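Local coordinates for protein AvrRpt2 (Erwinia amylovora, PDB 6HQZ) that acts as a type III effector of the fire blight pathogen and, as a papain-like cysteine protease of family C70, probably cleaves proteins inside the plant cell, at residues 76-81 and 136-141; 30-35 and 65-70; 2-7 and 111-116. All blocks are in the same frame, centred on the assembly; numbering follows the deposited sequence.

Overall arrangement
The three contacts lie around one antiparallel sheet of a papain-like protease domain. Interaction 1 joins the loop before helix 80-90 to helix 134-140 through a side-chain amide and the buried F78, F137 and L141. Interaction 2, about 23 Å from it between centres and across the chain's centre, packs a loop against the start of edge strand 67-69; its H30, I32 and L67 are buried and meet by apolar and CH-pi contacts. Interaction 3 lies farthest from the chain's centre and is met by the second subunit. It adds the N-terminal segment to strand 104-113 with backbone bonds and a long salt bridge. Interactions 1 and 3 touch where A80 meets I112 and K114. Interaction 2 touches neither.

Interaction 1 (76-81 and 136-141); sequences RQFSAN and SFNQRL
N138 on helix 134-140 reaches across to F78 and grips its backbone at both ends of the residue. Its OD1 accepts from F78 N at 2.8 Å, and the bond is nearly straight (173°). F78 N lies above the carbonyl plane of the amide and not on a lone pair of OD1. Its ND2 gives a hydrogen to F78 O at 3.1 Å. Here the acceptor lies close to the amide plane of N138, and the N-H meets a lone pair of F78 O. With chi1 at -74°, CG of N138 is anti to its own carbonyl carbon, which carries the amide out from the helix to the loop. The two bonds together fix the rotation of the amide.

The F78 ring goes to the buried side. Its CD2 meets CE2 at the edge of the F137 ring at 3.8 Å, while F137 itself comes obliquely to the F78 ring. L141 CD2 touches the edge of the F78 ring at CE2, 3.9 Å away and near the ring plane. L83 and L86 of helix 80-90 and M149 of strand 149-152 pack on F78 as well, and F137 packs edge-to-face on F95. On the exposed side, CG of Q77 lies 3.8 Å from N138 ND2, and the two amide planes are 51° apart. One water donates to both R76 O and N138 O, joining the loop to the helix next to the two amide bonds of N138, and W143 NE1 also bonds to N138 O.

Next in the loop, S79 is the N-cap of helix 80-90, with its OG bonded to E82 N. The chemistry implies that polar and apolar contacts are divided at F78: one asparagine satisfies both its backbone polar groups, while its ring is packed among apolar side chains.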
loop_
_atom_site.group_PDB
_atom_site.type_symbol
_atom_site.label_atom_id
_atom_site.label_comp_id
_atom_site.label_asym_id
_atom_site.label_seq_id
_atom_site.Cartn_x
_atom_site.Cartn_y
_atom_site.Cartn_z
ATOM N N ARG A 76 16.639 -10.848 3.599
ATOM C CA ARG A 76 16.934 -10.745 2.167
ATOM C C ARG A 76 15.834 -11.336 1.294
ATOM O O ARG A 76 16.122 -12.000 0.286
ATOM C CB ARG A 76 18.236 -11.448 1.818
ATOM C CG ARG A 76 19.440 -11.090 2.639
ATOM C CD ARG A 76 20.134 -9.908 2.063
ATOM N NE ARG A 76 21.607 -9.957 1.980
ATOM C CZ ARG A 76 22.335 -10.532 1.015
ATOM N NH1 ARG A 76 21.842 -11.316 0.067
ATOM N NH2 ARG A 76 23.615 -10.323 1.040
ATOM N N GLN A 77 14.580 -11.111 1.674
ATOM C CA GLN A 77 13.449 -11.539 0.882
ATOM C C GLN A 77 12.241 -10.589 1.138
ATOM O O GLN A 77 11.933 -10.299 2.266
ATOM C CB GLN A 77 13.091 -12.926 1.361
ATOM C CG GLN A 77 12.393 -13.826 0.398
ATOM C CD GLN A 77 12.484 -15.264 0.882
ATOM O OE1 GLN A 77 13.288 -16.078 0.370
ATOM N NE2 GLN A 77 11.713 -15.573 1.901
ATOM N N PHE A 78 11.572 -10.126 0.096
ATOM C CA PHE A 78 10.304 -9.424 0.163
ATOM C C PHE A 78 9.173 -10.343 -0.245
ATOM O O PHE A 78 9.300 -11.166 -1.170
ATOM C CB PHE A 78 10.268 -8.210 -0.795
ATOM C CG PHE A 78 11.100 -7.058 -0.360
ATOM C CD1 PHE A 78 10.662 -6.208 0.588
ATOM C CD2 PHE A 78 12.340 -6.821 -0.934
ATOM C CE1 PHE A 78 11.437 -5.159 1.017
ATOM C CE2 PHE A 78 13.125 -5.784 -0.523
ATOM C CZ PHE A 78 12.661 -4.923 0.404
ATOM N N SER A 79 8.014 -10.116 0.367
ATOM C CA SER A 79 6.788 -10.724 -0.110
ATOM C C SER A 79 6.125 -9.812 -1.144
ATOM O O SER A 79 6.348 -8.574 -1.179
ATOM C CB SER A 79 5.841 -10.971 1.048
ATOM O OG SER A 79 5.522 -9.736 1.656
ATOM N N ALA A 80 5.293 -10.434 -1.974
ATOM C CA ALA A 80 4.362 -9.697 -2.851
ATOM C C ALA A 80 3.604 -8.631 -2.075
ATOM O O ALA A 80 3.584 -7.470 -2.510
ATOM C CB ALA A 80 3.384 -10.657 -3.553
ATOM N N ASN A 81 3.006 -8.986 -0.938
ATOM C CA ASN A 81 2.262 -7.985 -0.169
ATOM C C ASN A 81 3.161 -6.848 0.326
ATOM O O ASN A 81 2.771 -5.687 0.286
ATOM C CB ASN A 81 1.542 -8.594 1.037
ATOM C CG ASN A 81 0.351 -9.433 0.648
ATOM O OD1 ASN A 81 -0.219 -9.288 -0.431
ATOM N ND2 ASN A 81 -0.016 -10.328 1.514
ATOM N N SER A 136 13.049 -14.018 -8.682
ATOM C CA SER A 136 14.191 -13.353 -9.384
ATOM C C SER A 136 14.575 -12.015 -8.798
ATOM O O SER A 136 15.734 -11.727 -8.603
ATOM C CB SER A 136 13.890 -13.195 -10.868
ATOM O OG SER A 136 13.882 -14.456 -11.466
ATOM N N PHE A 137 13.596 -11.188 -8.486
ATOM C CA PHE A 137 13.836 -9.943 -7.858
ATOM C C PHE A 137 14.574 -10.092 -6.527
ATOM O O PHE A 137 15.583 -9.424 -6.268
ATOM C CB PHE A 137 12.525 -9.200 -7.697
ATOM C CG PHE A 137 12.669 -7.955 -6.902
ATOM C CD1 PHE A 137 13.072 -6.797 -7.510
ATOM C CD2 PHE A 137 12.335 -7.966 -5.541
ATOM C CE1 PHE A 137 13.168 -5.635 -6.742
ATOM C CE2 PHE A 137 12.493 -6.849 -4.777
ATOM C CZ PHE A 137 12.841 -5.679 -5.389
ATOM N N ASN A 138 14.082 -11.001 -5.700
ATOM C CA ASN A 138 14.769 -11.264 -4.466
ATOM C C ASN A 138 16.204 -11.826 -4.628
ATOM O O ASN A 138 17.118 -11.534 -3.839
ATOM C CB ASN A 138 13.941 -12.212 -3.569
ATOM C CG ASN A 138 12.757 -11.516 -2.946
ATOM O OD1 ASN A 138 12.881 -10.398 -2.419
ATOM N ND2 ASN A 138 11.597 -12.216 -2.921
ATOM N N GLN A 139 16.372 -12.656 -5.612
ATOM C CA GLN A 139 17.716 -13.226 -5.858
ATOM C C GLN A 139 18.705 -12.181 -6.342
ATOM O O GLN A 139 19.874 -12.251 -5.993
ATOM C CB GLN A 139 17.654 -14.276 -6.927
ATOM C CG GLN A 139 19.025 -14.877 -7.260
ATOM C CD GLN A 139 18.898 -15.828 -8.439
ATOM O OE1 GLN A 139 17.790 -16.304 -8.742
ATOM N NE2 GLN A 139 20.022 -16.104 -9.117
ATOM N N ARG A 140 18.206 -11.217 -7.105
ATOM C CA ARG A 140 19.097 -10.329 -7.889
ATOM C C ARG A 140 19.165 -8.916 -7.419
ATOM O O ARG A 140 20.026 -8.193 -7.865
ATOM C CB ARG A 140 18.657 -10.367 -9.346
ATOM C CG ARG A 140 18.703 -11.774 -9.903
ATOM C CD ARG A 140 18.324 -11.835 -11.359
ATOM N NE ARG A 140 18.650 -13.174 -11.852
ATOM C CZ ARG A 140 19.897 -13.586 -12.072
ATOM N NH1 ARG A 140 20.942 -12.744 -11.919
ATOM N NH2 ARG A 140 20.114 -14.836 -12.441
ATOM N N LEU A 141 18.330 -8.534 -6.455
ATOM C CA LEU A 141 18.385 -7.205 -5.893
ATOM C C LEU A 141 19.727 -6.923 -5.256
ATOM O O LEU A 141 20.410 -7.861 -4.755
ATOM C CB LEU A 141 17.292 -7.034 -4.805
ATOM C CG LEU A 141 17.148 -5.662 -4.182
ATOM C CD1 LEU A 141 16.685 -4.567 -5.143
ATOM C CD2 LEU A 141 16.152 -5.762 -3.023
HETATM O O HOH W 1 17.794 -12.867 -1.575
#

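Interaction 2 (30-35 and 65-70); sequences HSISSG and ENLAEV
I32 and L67 meet at the edge of the sheet, where the loop after helix 19-27 packs on the turn from helix 49-65 into strand 67-69. That turn is a Schellman motif. N66, with a positive phi of 55°, is the first residue to leave the helical path, and the chain then enters the strand.

E65 can be followed outward along I32. Its CB lies 3.7 Å from I32 CD1. E65 CG rests against two methyls on the same side, I32 CG2 at 3.6 Å and, slightly farther, I32 CD1. The chain bends about CB-CG (chi2 -63°), which folds the carboxylate back over the isoleucine. I32 CG2 sits over one face of the carboxylate, 3.6 Å from E65 CD. At the tip, OE2 lies 3.7 Å from I32 CG2, and OE1 lies near I32 CG1. The two side chains run past each other in opposite directions. The contact therefore uses the aliphatic part of the glutamate and a face of its carboxylate.

I32 CD1 also touches L67 CD1, at 4.2 Å. This extends the apolar surface from the helix end to the first residue of the strand. The other branch of L67 turns to H30.

H30 NE2 is hydrogen-bonded to S152 OG on strand 149-152, the neighbour of strand 67-69, so the loop is tied to two adjacent strands. L67 covers one face of the imidazole in a CH-pi contact. Its CD2 sits over the ring centre, 3.9 Å from the centroid of the H30 ring and 13° off the ring normal.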
loop_
_atom_site.group_PDB
_atom_site.type_symbol
_atom_site.label_atom_id
_atom_site.label_comp_id
_atom_site.label_asym_id
_atom_site.label_seq_id
_atom_site.Cartn_x
_atom_site.Cartn_y
_atom_site.Cartn_z
ATOM N N HIS A 30 11.734 13.269 -10.982
ATOM C CA HIS A 30 12.886 14.166 -10.718
ATOM C C HIS A 30 13.657 14.500 -11.994
ATOM O O HIS A 30 13.747 13.687 -12.931
ATOM C CB HIS A 30 13.860 13.491 -9.723
ATOM C CG HIS A 30 13.283 13.279 -8.355
ATOM N ND1 HIS A 30 13.777 13.909 -7.228
ATOM C CD2 HIS A 30 12.229 12.542 -7.946
ATOM C CE1 HIS A 30 13.045 13.571 -6.183
ATOM N NE2 HIS A 30 12.091 12.752 -6.591
ATOM N N SER A 31 14.209 15.708 -12.032
ATOM C CA SER A 31 15.186 16.115 -13.027
ATOM C C SER A 31 16.454 16.355 -12.277
ATOM O O SER A 31 16.598 17.322 -11.551
ATOM C CB SER A 31 14.767 17.392 -13.735
ATOM O OG SER A 31 13.759 17.061 -14.649
ATOM N N ILE A 32 17.381 15.450 -12.452
ATOM C CA ILE A 32 18.597 15.475 -11.705
ATOM C C ILE A 32 19.706 15.483 -12.739
ATOM O O ILE A 32 19.865 14.517 -13.520
ATOM C CB ILE A 32 18.732 14.256 -10.769
ATOM C CG1 ILE A 32 17.428 14.008 -9.970
ATOM C CG2 ILE A 32 19.940 14.448 -9.860
ATOM C CD1 ILE A 32 17.455 12.848 -8.982
ATOM N N SER A 33 20.505 16.538 -12.677
ATOM C CA SER A 33 21.543 16.807 -13.647
ATOM C C SER A 33 22.851 16.022 -13.460
ATOM O O SER A 33 23.750 16.185 -14.290
ATOM C CB SER A 33 21.895 18.279 -13.562
ATOM O OG SER A 33 22.700 18.489 -12.417
ATOM N N SER A 34 22.996 15.254 -12.367
ATOM C CA SER A 34 24.219 14.491 -12.106
ATOM C C SER A 34 23.910 13.200 -11.357
ATOM O O SER A 34 22.834 13.010 -10.814
ATOM C CB SER A 34 25.231 15.338 -11.331
ATOM O OG SER A 34 24.767 15.616 -10.026
ATOM N N GLY A 35 24.866 12.293 -11.339
ATOM C CA GLY A 35 24.603 10.964 -10.835
ATOM C C GLY A 35 25.843 10.429 -10.199
ATOM O O GLY A 35 26.863 11.114 -10.130
ATOM N N GLU A 65 18.430 15.773 -3.670
ATOM C CA GLU A 65 17.357 15.610 -4.634
ATOM C C GLU A 65 16.126 14.989 -4.061
ATOM O O GLU A 65 15.301 14.535 -4.823
ATOM C CB GLU A 65 17.812 14.720 -5.779
ATOM C CG GLU A 65 19.101 15.153 -6.429
ATOM C CD GLU A 65 18.989 16.507 -7.078
ATOM O OE1 GLU A 65 17.862 16.949 -7.422
ATOM O OE2 GLU A 65 20.043 17.120 -7.254
ATOM N N ASN A 66 16.017 14.935 -2.739
ATOM C CA ASN A 66 14.824 14.430 -2.069
ATOM C C ASN A 66 14.437 13.022 -2.506
ATOM O O ASN A 66 13.304 12.730 -2.927
ATOM C CB ASN A 66 13.684 15.410 -2.253
ATOM C CG ASN A 66 14.088 16.811 -1.857
ATOM O OD1 ASN A 66 14.157 17.699 -2.691
ATOM N ND2 ASN A 66 14.403 17.004 -0.572
ATOM N N LEU A 67 15.420 12.147 -2.418
ATOM C CA LEU A 67 15.207 10.721 -2.594
ATOM C C LEU A 67 15.497 10.067 -1.241
ATOM O O LEU A 67 16.212 10.620 -0.407
ATOM C CB LEU A 67 16.124 10.178 -3.668
ATOM C CG LEU A 67 16.025 10.655 -5.123
ATOM C CD1 LEU A 67 17.215 10.061 -5.863
ATOM C CD2 LEU A 67 14.774 10.140 -5.817
ATOM N N ALA A 68 14.864 8.936 -1.007
ATOM C CA ALA A 68 15.070 8.123 0.162
ATOM C C ALA A 68 15.065 6.642 -0.181
ATOM O O ALA A 68 14.556 6.219 -1.229
ATOM C CB ALA A 68 13.991 8.389 1.193
ATOM N N GLU A 69 15.616 5.875 0.748
ATOM C CA GLU A 69 15.790 4.437 0.547
ATOM C C GLU A 69 14.892 3.622 1.423
ATOM O O GLU A 69 14.539 4.019 2.529
ATOM C CB GLU A 69 17.229 4.016 0.773
ATOM C CG GLU A 69 17.765 4.152 2.203
ATOM C CD GLU A 69 19.289 4.182 2.287
ATOM O OE1 GLU A 69 20.012 4.293 1.248
ATOM O OE2 GLU A 69 19.783 4.049 3.400
ATOM N N VAL A 70 14.543 2.478 0.915
ATOM C CA VAL A 70 13.735 1.510 1.638
ATOM C C VAL A 70 14.633 0.685 2.561
ATOM O O VAL A 70 15.646 0.163 2.096
ATOM C CB VAL A 70 13.114 0.539 0.625
ATOM C CG1 VAL A 70 12.353 -0.565 1.378
ATOM C CG2 VAL A 70 12.211 1.255 -0.367
#

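Interaction 3 (2-7 and 111-116); sequences GFRLNH and GIDKPN
A single antiparallel beta bridge between R4 and G111 lays the N-terminal segment along the end of strand 104-113, in the central sheet of the papain-like domain. R4 CA and G111 CA are 3.8 Å apart. I112 N donates to F3 O at 2.9 Å, and L5 pairs with T110 just beyond.

G111 has no side chain, and its CA lies 3.3 Å from F3 O, so the two backbones come close together. G2 packs closely at the other end: its CA makes a CA-H...O contact with I112 O and also touches K114 CG.

R4 lies over the strand. Its chain is extended from CG to NE (chi2 176°), and this brings NE to I112 O in a weak hydrogen bond of 3.1 Å. The R4 side chain then lies beside that of D113 and points the same way. Its NH2 makes a hydrogen bond to N1 O and a long salt bridge to D113 OD1. F3 packs on R4 of the second subunit, so the segment also takes part in the dimer contact.

The D113 carboxylate also closes the turn after the strand. Its OD1 accepts from N116 N in an Asx motif, from above the carboxylate plane. Its OD2 is met on the syn side by N116 ND2 at 3.0 Å.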
loop_
_atom_site.group_PDB
_atom_site.type_symbol
_atom_site.label_atom_id
_atom_site.label_comp_id
_atom_site.label_asym_id
_atom_site.label_seq_id
_atom_site.Cartn_x
_atom_site.Cartn_y
_atom_site.Cartn_z
ATOM N N GLY A 2 -2.903 -7.607 -6.614
ATOM C CA GLY A 2 -1.649 -7.019 -6.237
ATOM C C GLY A 2 -1.780 -5.554 -6.504
ATOM O O GLY A 2 -2.524 -5.141 -7.395
ATOM N N PHE A 3 -1.053 -4.769 -5.733
ATOM C CA PHE A 3 -1.147 -3.347 -5.780
ATOM C C PHE A 3 -0.370 -2.900 -6.997
ATOM O O PHE A 3 0.733 -3.339 -7.210
ATOM C CB PHE A 3 -0.590 -2.717 -4.507
ATOM C CG PHE A 3 -0.554 -1.248 -4.564
ATOM C CD1 PHE A 3 -1.655 -0.520 -4.165
ATOM C CD2 PHE A 3 0.538 -0.570 -5.122
ATOM C CE1 PHE A 3 -1.641 0.865 -4.249
ATOM C CE2 PHE A 3 0.547 0.816 -5.198
ATOM C CZ PHE A 3 -0.549 1.529 -4.773
ATOM N N ARG A 4 -0.955 -2.030 -7.809
ATOM C CA ARG A 4 -0.260 -1.572 -9.039
ATOM C C ARG A 4 -0.479 -0.113 -9.151
ATOM O O ARG A 4 -1.607 0.334 -9.061
ATOM C CB ARG A 4 -0.754 -2.284 -10.298
ATOM C CG ARG A 4 -0.641 -3.789 -10.195
ATOM C CD ARG A 4 -1.207 -4.534 -11.366
ATOM N NE ARG A 4 -1.426 -5.958 -11.034
ATOM C CZ ARG A 4 -1.744 -6.907 -11.918
ATOM N NH1 ARG A 4 -1.953 -6.609 -13.202
ATOM N NH2 ARG A 4 -1.902 -8.169 -11.520
ATOM N N LEU A 5 0.592 0.638 -9.343
ATOM C CA LEU A 5 0.502 1.998 -9.824
ATOM C C LEU A 5 0.384 1.948 -11.372
ATOM O O LEU A 5 1.180 1.241 -12.072
ATOM C CB LEU A 5 1.762 2.801 -9.474
ATOM C CG LEU A 5 2.204 2.854 -8.017
ATOM C CD1 LEU A 5 3.686 3.205 -7.986
ATOM C CD2 LEU A 5 1.319 3.825 -7.254
ATOM N N ASN A 6 -0.535 2.747 -11.877
ATOM C CA ASN A 6 -0.980 2.708 -13.262
ATOM C C ASN A 6 -0.515 3.842 -14.158
ATOM O O ASN A 6 -0.658 3.723 -15.376
ATOM C CB ASN A 6 -2.511 2.622 -13.261
ATOM C CG ASN A 6 -2.968 1.281 -12.760
ATOM O OD1 ASN A 6 -2.799 0.285 -13.454
ATOM N ND2 ASN A 6 -3.436 1.215 -11.517
ATOM N N HIS A 7 -0.015 4.951 -13.615
ATOM C CA HIS A 7 0.738 5.810 -14.512
ATOM C C HIS A 7 2.008 6.424 -13.996
ATOM O O HIS A 7 2.142 7.607 -13.717
ATOM C CB HIS A 7 -0.057 6.814 -15.348
ATOM C CG HIS A 7 0.662 7.156 -16.634
ATOM N ND1 HIS A 7 0.864 6.224 -17.640
ATOM C CD2 HIS A 7 1.305 8.282 -17.041
ATOM C CE1 HIS A 7 1.563 6.772 -18.620
ATOM N NE2 HIS A 7 1.847 8.018 -18.281
ATOM N N GLY A 111 4.384 -2.057 -9.779
ATOM C CA GLY A 111 3.313 -2.812 -9.254
ATOM C C GLY A 111 3.658 -4.248 -8.989
ATOM O O GLY A 111 4.776 -4.672 -9.217
ATOM N N ILE A 112 2.678 -4.999 -8.520
ATOM C CA ILE A 112 2.832 -6.450 -8.190
ATOM C C ILE A 112 1.719 -7.185 -8.861
ATOM O O ILE A 112 0.530 -6.771 -8.791
ATOM C CB ILE A 112 2.753 -6.701 -6.667
ATOM C CG1 ILE A 112 3.847 -5.898 -5.940
ATOM C CG2 ILE A 112 2.853 -8.196 -6.318
ATOM C CD1 ILE A 112 5.290 -6.248 -6.344
ATOM N N ASP A 113 2.106 -8.271 -9.497
ATOM C CA ASP A 113 1.189 -9.215 -10.021
ATOM C C ASP A 113 1.103 -10.385 -9.022
ATOM O O ASP A 113 1.926 -11.308 -9.062
ATOM C CB ASP A 113 1.659 -9.629 -11.434
ATOM C CG ASP A 113 0.830 -10.762 -12.047
ATOM O OD1 ASP A 113 0.024 -11.445 -11.344
ATOM O OD2 ASP A 113 0.999 -10.991 -13.263
ATOM N N LYS A 114 0.082 -10.366 -8.150
ATOM C CA LYS A 114 -0.047 -11.407 -7.137
ATOM C C LYS A 114 -0.303 -12.777 -7.719
ATOM O O LYS A 114 0.366 -13.718 -7.334
ATOM C CB LYS A 114 -1.175 -11.119 -6.143
ATOM C CG LYS A 114 -0.793 -10.245 -4.967
ATOM C CD LYS A 114 -0.109 -11.013 -3.838
ATOM C CE LYS A 114 -1.003 -11.994 -3.107
ATOM N NZ LYS A 114 -0.276 -12.447 -1.896
ATOM N N PRO A 115 -1.313 -12.905 -8.613
ATOM C CA PRO A 115 -1.619 -14.257 -9.131
ATOM C C PRO A 115 -0.425 -15.010 -9.714
ATOM O O PRO A 115 -0.361 -16.223 -9.575
ATOM C CB PRO A 115 -2.654 -13.988 -10.246
ATOM C CG PRO A 115 -3.346 -12.735 -9.823
ATOM C CD PRO A 115 -2.325 -11.919 -9.061
ATOM N N ASN A 116 0.475 -14.288 -10.389
ATOM C CA ASN A 116 1.638 -14.867 -11.031
ATOM C C ASN A 116 2.916 -14.668 -10.220
ATOM O O ASN A 116 3.969 -15.009 -10.703
ATOM C CB ASN A 116 1.804 -14.241 -12.428
ATOM C CG ASN A 116 0.738 -14.703 -13.391
ATOM O OD1 ASN A 116 0.504 -15.919 -13.511
ATOM N ND2 ASN A 116 0.083 -13.762 -14.089
#